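Local coordinates for GTPase activator-like protein (Chaetomium thermophilum, PDB 6SSH) that probably stimulates GTP hydrolysis by a small GTPase, this chain being the Rap/ran-GAP domain (TSC2 GAP domain) of a longer protein, at residues Gln51-Tyr65 with Glu73-Asn85. Residues are numbered along the deposited sequence; the frame is centred on the assembly and turned at random.
Sequences QGLDRVNDMDGQYTY and EIVFHVTTQMPTN. With EDO (1,2-ethanediol), chain B; EDO (1,2-ethanediol), chain E.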
loop_
_atom_site.group_PDB
_atom_site.type_symbol
_atom_site.label_atom_id
_atom_site.label_comp_id
_atom_site.label_asym_id
_atom_site.label_seq_id
_atom_site.Cartn_x
_atom_site.Cartn_y
_atom_site.Cartn_z
ATOM N N GLN A 51 1.553 9.625 -11.319
ATOM C CA GLN A 51 1.379 8.207 -11.562
ATOM C C GLN A 51 -0.073 7.814 -11.657
ATOM O O GLN A 51 -0.527 6.795 -11.138
ATOM C CB GLN A 51 2.131 7.386 -10.512
ATOM C CG GLN A 51 3.617 7.618 -10.508
ATOM C CD GLN A 51 4.325 6.990 -11.671
ATOM O OE1 GLN A 51 3.740 6.309 -12.492
ATOM N NE2 GLN A 51 5.624 7.248 -11.770
ATOM N N GLY A 52 -0.803 8.595 -12.445
ATOM C CA GLY A 52 -2.182 8.283 -12.745
ATOM C C GLY A 52 -3.222 8.931 -11.845
ATOM O O GLY A 52 -4.424 8.897 -12.112
ATOM N N LEU A 53 -2.824 9.472 -10.704
ATOM C CA LEU A 53 -3.774 10.143 -9.791
ATOM C C LEU A 53 -4.208 11.466 -10.390
ATOM O O LEU A 53 -3.388 12.237 -10.874
ATOM C CB LEU A 53 -3.133 10.356 -8.406
ATOM C CG LEU A 53 -2.779 9.101 -7.617
ATOM C CD1 LEU A 53 -1.968 9.498 -6.416
ATOM C CD2 LEU A 53 -4.020 8.359 -7.216
ATOM N N ASP A 54 -5.498 11.753 -10.344
ATOM C CA ASP A 54 -6.042 12.946 -10.972
ATOM C C ASP A 54 -5.436 14.214 -10.386
ATOM O O ASP A 54 -5.481 14.458 -9.197
ATOM C CB ASP A 54 -7.555 12.973 -10.736
ATOM C CG ASP A 54 -8.274 14.164 -11.450
ATOM O OD1 ASP A 54 -7.794 14.643 -12.466
ATOM O OD2 ASP A 54 -9.328 14.480 -10.915
ATOM N N ARG A 55 -4.951 15.069 -11.284
ATOM C CA ARG A 55 -4.442 16.401 -10.945
ATOM C C ARG A 55 -5.434 17.527 -11.318
ATOM O O ARG A 55 -5.148 18.713 -11.121
ATOM C CB ARG A 55 -3.047 16.591 -11.556
ATOM C CG ARG A 55 -3.014 16.828 -13.046
ATOM C CD ARG A 55 -1.595 16.906 -13.568
ATOM N NE ARG A 55 -0.941 18.121 -13.106
ATOM C CZ ARG A 55 -1.235 19.342 -13.533
ATOM N NH1 ARG A 55 -2.132 19.510 -14.488
ATOM N NH2 ARG A 55 -0.594 20.386 -13.054
ATOM N N VAL A 56 -6.587 17.187 -11.861
ATOM C CA VAL A 56 -7.556 18.208 -12.359
ATOM C C VAL A 56 -8.682 18.479 -11.401
ATOM O O VAL A 56 -8.958 19.623 -11.061
ATOM C CB VAL A 56 -8.122 17.760 -13.737
ATOM C CG1 VAL A 56 -9.071 18.822 -14.310
ATOM C CG2 VAL A 56 -7.015 17.571 -14.665
ATOM N N ASN A 57 -9.393 17.437 -10.989
ATOM C CA ASN A 57 -10.605 17.589 -10.255
ATOM C C ASN A 57 -10.709 16.839 -8.966
ATOM O O ASN A 57 -11.793 16.653 -8.435
ATOM C CB ASN A 57 -11.858 17.136 -11.088
ATOM C CG ASN A 57 -11.973 17.776 -12.461
ATOM O OD1 ASN A 57 -12.217 18.972 -12.571
ATOM N ND2 ASN A 57 -11.867 16.961 -13.512
ATOM N N ASP A 58 -9.566 16.368 -8.433
ATOM C CA ASP A 58 -9.541 15.643 -7.155
ATOM C C ASP A 58 -10.401 14.389 -7.172
ATOM O O ASP A 58 -10.836 13.931 -6.137
ATOM C CB ASP A 58 -9.911 16.518 -5.965
ATOM C CG ASP A 58 -8.907 17.623 -5.680
ATOM O OD1 ASP A 58 -7.691 17.397 -5.948
ATOM O OD2 ASP A 58 -9.319 18.716 -5.162
ATOM N N MET A 59 -10.528 13.773 -8.334
ATOM C CA MET A 59 -11.328 12.573 -8.440
ATOM C C MET A 59 -10.764 11.426 -7.593
ATOM O O MET A 59 -11.521 10.569 -7.105
ATOM C CB MET A 59 -11.361 12.135 -9.911
ATOM C CG MET A 59 -12.158 10.845 -10.083
ATOM S SD MET A 59 -12.274 10.441 -11.858
ATOM C CE MET A 59 -10.693 9.869 -12.295
ATOM N N ASP A 60 -9.432 11.404 -7.437
ATOM C CA ASP A 60 -8.768 10.368 -6.657
ATOM C C ASP A 60 -8.420 10.879 -5.255
ATOM O O ASP A 60 -7.610 10.235 -4.551
ATOM C CB ASP A 60 -7.515 9.903 -7.374
ATOM C CG ASP A 60 -7.842 9.254 -8.686
ATOM O OD1 ASP A 60 -8.754 8.375 -8.734
ATOM O OD2 ASP A 60 -7.287 9.619 -9.714
ATOM N N GLY A 61 -9.020 11.978 -4.813
ATOM C CA GLY A 61 -8.730 12.550 -3.520
ATOM C C GLY A 61 -7.906 13.816 -3.647
ATOM O O GLY A 61 -7.255 14.019 -4.659
ATOM N N GLN A 62 -7.911 14.603 -2.593
ATOM C CA GLN A 62 -7.130 15.829 -2.543
ATOM C C GLN A 62 -5.648 15.600 -2.295
ATOM O O GLN A 62 -4.809 16.399 -2.748
ATOM C CB GLN A 62 -7.707 16.818 -1.533
ATOM C CG GLN A 62 -9.114 17.267 -1.881
ATOM C CD GLN A 62 -9.689 18.109 -0.806
ATOM O OE1 GLN A 62 -8.994 18.525 0.131
ATOM N NE2 GLN A 62 -10.986 18.367 -0.898
ATOM N N TYR A 63 -5.296 14.529 -1.611
ATOM C CA TYR A 63 -3.916 14.262 -1.166
ATOM C C TYR A 63 -3.484 12.833 -1.397
ATOM O O TYR A 63 -4.285 11.931 -1.340
ATOM C CB TYR A 63 -3.761 14.577 0.312
ATOM C CG TYR A 63 -3.921 16.017 0.642
ATOM C CD1 TYR A 63 -5.171 16.529 1.036
ATOM C CD2 TYR A 63 -2.857 16.920 0.559
ATOM C CE1 TYR A 63 -5.366 17.883 1.293
ATOM C CE2 TYR A 63 -3.036 18.274 0.851
ATOM C CZ TYR A 63 -4.277 18.739 1.194
ATOM O OH TYR A 63 -4.463 20.063 1.494
ATOM N N THR A 64 -2.187 12.642 -1.630
ATOM C CA THR A 64 -1.567 11.332 -1.478
ATOM C C THR A 64 -0.285 11.501 -0.656
ATOM O O THR A 64 -0.023 12.586 -0.145
ATOM C CB THR A 64 -1.362 10.686 -2.820
ATOM O OG1 THR A 64 -1.103 9.304 -2.515
ATOM C CG2 THR A 64 -0.265 11.288 -3.615
ATOM N N TYR A 65 0.425 10.406 -0.498
ATOM C CA TYR A 65 1.711 10.387 0.143
ATOM C C TYR A 65 2.768 10.046 -0.911
ATOM O O TYR A 65 2.561 9.159 -1.743
ATOM C CB TYR A 65 1.730 9.352 1.302
ATOM C CG TYR A 65 0.881 9.779 2.473
ATOM C CD1 TYR A 65 -0.478 9.477 2.506
ATOM C CD2 TYR A 65 1.403 10.544 3.509
ATOM C CE1 TYR A 65 -1.253 9.922 3.534
ATOM C CE2 TYR A 65 0.649 10.972 4.551
ATOM C CZ TYR A 65 -0.698 10.638 4.564
ATOM O OH TYR A 65 -1.456 11.078 5.636
ATOM N N GLU A 73 11.599 8.351 -7.202
ATOM C CA GLU A 73 10.414 8.906 -6.578
ATOM C C GLU A 73 9.435 7.743 -6.455
ATOM O O GLU A 73 9.431 6.842 -7.318
ATOM C CB GLU A 73 9.735 9.990 -7.435
ATOM C CG GLU A 73 10.472 11.314 -7.487
ATOM C CD GLU A 73 9.824 12.323 -8.389
ATOM O OE1 GLU A 73 8.628 12.176 -8.790
ATOM O OE2 GLU A 73 10.531 13.286 -8.740
ATOM N N ILE A 74 8.634 7.759 -5.406
ATOM C CA ILE A 74 7.519 6.810 -5.295
ATOM C C ILE A 74 6.277 7.626 -5.030
ATOM O O ILE A 74 6.228 8.410 -4.102
ATOM C CB ILE A 74 7.662 5.804 -4.110
ATOM C CG1 ILE A 74 9.007 5.147 -4.140
ATOM C CG2 ILE A 74 6.512 4.815 -4.111
ATOM C CD1 ILE A 74 9.259 4.325 -2.824
ATOM N N VAL A 75 5.217 7.385 -5.813
ATOM C CA VAL A 75 3.884 7.887 -5.531
ATOM C C VAL A 75 3.097 6.712 -4.991
ATOM O O VAL A 75 3.015 5.650 -5.660
ATOM C CB VAL A 75 3.207 8.444 -6.771
ATOM C CG1 VAL A 75 1.775 8.872 -6.456
ATOM C CG2 VAL A 75 3.984 9.622 -7.311
ATOM N N PHE A 76 2.538 6.867 -3.795
ATOM C CA PHE A 76 1.678 5.816 -3.227
ATOM C C PHE A 76 0.239 6.043 -3.681
ATOM O O PHE A 76 -0.233 7.194 -3.828
ATOM C CB PHE A 76 1.786 5.793 -1.704
ATOM C CG PHE A 76 3.174 5.375 -1.239
ATOM C CD1 PHE A 76 4.091 6.340 -0.871
ATOM C CD2 PHE A 76 3.571 4.034 -1.300
ATOM C CE1 PHE A 76 5.390 5.969 -0.478
ATOM C CE2 PHE A 76 4.847 3.672 -0.899
ATOM C CZ PHE A 76 5.741 4.658 -0.513
ATOM N N HIS A 77 -0.432 4.927 -3.937
ATOM C CA HIS A 77 -1.850 4.924 -4.315
ATOM C C HIS A 77 -2.601 4.392 -3.130
ATOM O O HIS A 77 -2.698 3.176 -2.946
ATOM C CB HIS A 77 -2.130 4.075 -5.529
ATOM C CG HIS A 77 -1.484 4.539 -6.781
ATOM N ND1 HIS A 77 -1.182 3.669 -7.807
ATOM C CD2 HIS A 77 -1.226 5.792 -7.247
ATOM C CE1 HIS A 77 -0.733 4.365 -8.844
ATOM N NE2 HIS A 77 -0.756 5.667 -8.530
ATOM N N VAL A 78 -3.068 5.268 -2.265
ATOM C CA VAL A 78 -3.569 4.915 -0.934
ATOM C C VAL A 78 -5.109 4.858 -1.030
ATOM O O VAL A 78 -5.750 5.893 -1.149
ATOM C CB VAL A 78 -3.147 5.901 0.125
ATOM C CG1 VAL A 78 -3.601 5.429 1.489
ATOM C CG2 VAL A 78 -1.587 6.085 0.085
ATOM N N THR A 79 -5.686 3.686 -0.988
ATOM C CA THR A 79 -7.129 3.567 -1.265
ATOM C C THR A 79 -7.930 4.341 -0.242
ATOM O O THR A 79 -8.950 4.901 -0.614
ATOM C CB THR A 79 -7.553 2.115 -1.442
ATOM O OG1 THR A 79 -7.206 1.367 -0.271
ATOM C CG2 THR A 79 -6.896 1.514 -2.672
ATOM N N THR A 80 -7.515 4.454 1.014
ATOM C CA THR A 80 -8.250 5.203 2.011
ATOM C C THR A 80 -8.178 6.738 1.736
ATOM O O THR A 80 -8.993 7.478 2.292
ATOM C CB THR A 80 -7.820 4.939 3.435
ATOM O OG1 THR A 80 -6.396 5.196 3.554
ATOM C CG2 THR A 80 -8.110 3.482 3.868
ATOM N N GLN A 81 -7.215 7.195 0.920
ATOM C CA GLN A 81 -7.151 8.632 0.511
ATOM C C GLN A 81 -8.139 8.955 -0.601
ATOM O O GLN A 81 -8.320 10.131 -0.952
ATOM C CB GLN A 81 -5.721 9.003 0.069
ATOM C CG GLN A 81 -4.706 9.048 1.192
ATOM C CD GLN A 81 -4.931 10.121 2.233
ATOM O OE1 GLN A 81 -4.935 9.879 3.399
ATOM N NE2 GLN A 81 -5.145 11.363 1.787
ATOM N N MET A 82 -8.668 7.933 -1.255
ATOM C CA MET A 82 -9.507 8.086 -2.441
ATOM C C MET A 82 -10.960 8.117 -2.024
ATOM O O MET A 82 -11.373 7.340 -1.176
ATOM C CB MET A 82 -9.260 6.945 -3.417
ATOM C CG MET A 82 -7.799 6.818 -3.864
ATOM S SD MET A 82 -7.579 5.298 -4.784
ATOM C CE MET A 82 -5.758 5.268 -4.964
ATOM N N PRO A 83 -11.771 9.001 -2.634
ATOM C CA PRO A 83 -13.183 9.090 -2.223
ATOM C C PRO A 83 -13.958 7.831 -2.595
ATOM O O PRO A 83 -13.698 7.177 -3.586
ATOM C CB PRO A 83 -13.714 10.308 -3.005
ATOM C CG PRO A 83 -12.737 10.566 -4.031
ATOM C CD PRO A 83 -11.420 9.961 -3.713
ATOM N N THR A 84 -14.918 7.532 -1.712
ATOM C CA THR A 84 -15.874 6.460 -1.962
ATOM C C THR A 84 -17.240 7.065 -2.199
ATOM O O THR A 84 -17.715 7.883 -1.389
ATOM C CB THR A 84 -15.937 5.549 -0.739
ATOM O OG1 THR A 84 -14.653 4.925 -0.537
ATOM C CG2 THR A 84 -16.964 4.483 -0.847
ATOM N N ASN A 85 -17.867 6.645 -3.274
ATOM C CA ASN A 85 -19.270 6.976 -3.505
ATOM C C ASN A 85 -19.903 5.752 -4.156
ATOM O O ASN A 85 -19.646 5.474 -5.315
ATOM C CB ASN A 85 -19.439 8.242 -4.383
ATOM C CG ASN A 85 -20.885 8.586 -4.608
ATOM O OD1 ASN A 85 -21.748 7.728 -4.738
ATOM N ND2 ASN A 85 -21.177 9.883 -4.559
HETATM C C1 EDO B . -9.477 13.105 0.554
HETATM O O1 EDO B . -9.731 14.143 -0.430
HETATM C C2 EDO B . -7.992 12.997 0.874
HETATM O O2 EDO B . -7.237 12.594 -0.251
HETATM C C1 EDO E . -4.977 12.671 5.829
HETATM O O1 EDO E . -4.396 11.385 5.474
HETATM C C2 EDO E . -5.010 13.787 4.761
HETATM O O2 EDO E . -5.778 13.456 3.592
HETATM O O HOH W 1 -3.453 7.887 -3.116
#
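Thr64 and Tyr65 join strand 63-68 to Phe76 of strand 73-78, and the way they do so illustrates how side chains take over where a beta hairpin splays apart. Phe76 N donates to Tyr65 O (3.1 Å), yet the N-to-C directions of strands 63-65 and 73-78 differ by 123°, well short of antiparallel, and one residue back it is a hydroxyl that reaches across: Thr64 OG1 donates to Phe76 O over 2.6 Å, from above the carbonyl plane. A chi1 of -165° turns OG1 away from the backbone N of Thr64 and onto Phe76 O; the same oxygen accepts from a water that in turn takes the N-H of Val78, bridging the widening gap.

Beyond it, Gln81 bends at chi2 and lays its amide almost perpendicular to the Tyr65 ring, OE1 lying at the ring edge 3.7 Å from CE1. Its NE2 makes a long bond to Tyr63 O (3.3 Å), and a bound ethanediol engages both ends of the amide. On the loop side, His77 NE2 donates to Gln51 O (2.9 Å), with Leu53 CG 3.7 Å from His77 CD2. Further along, Pro83 CD abuts Gly61 N at 3.3 Å.

In the second shell, Asp60 OD2 holds Asp54 N and its OD1 pairs with Arg97, while His77 ND1 is hydrogen-bonded to Asp102 OD2. If ND1 donates there, as a carboxylate partner suggests, both ring nitrogens carry a proton, which would favour a protonated imidazole tying the loop to the central sheet.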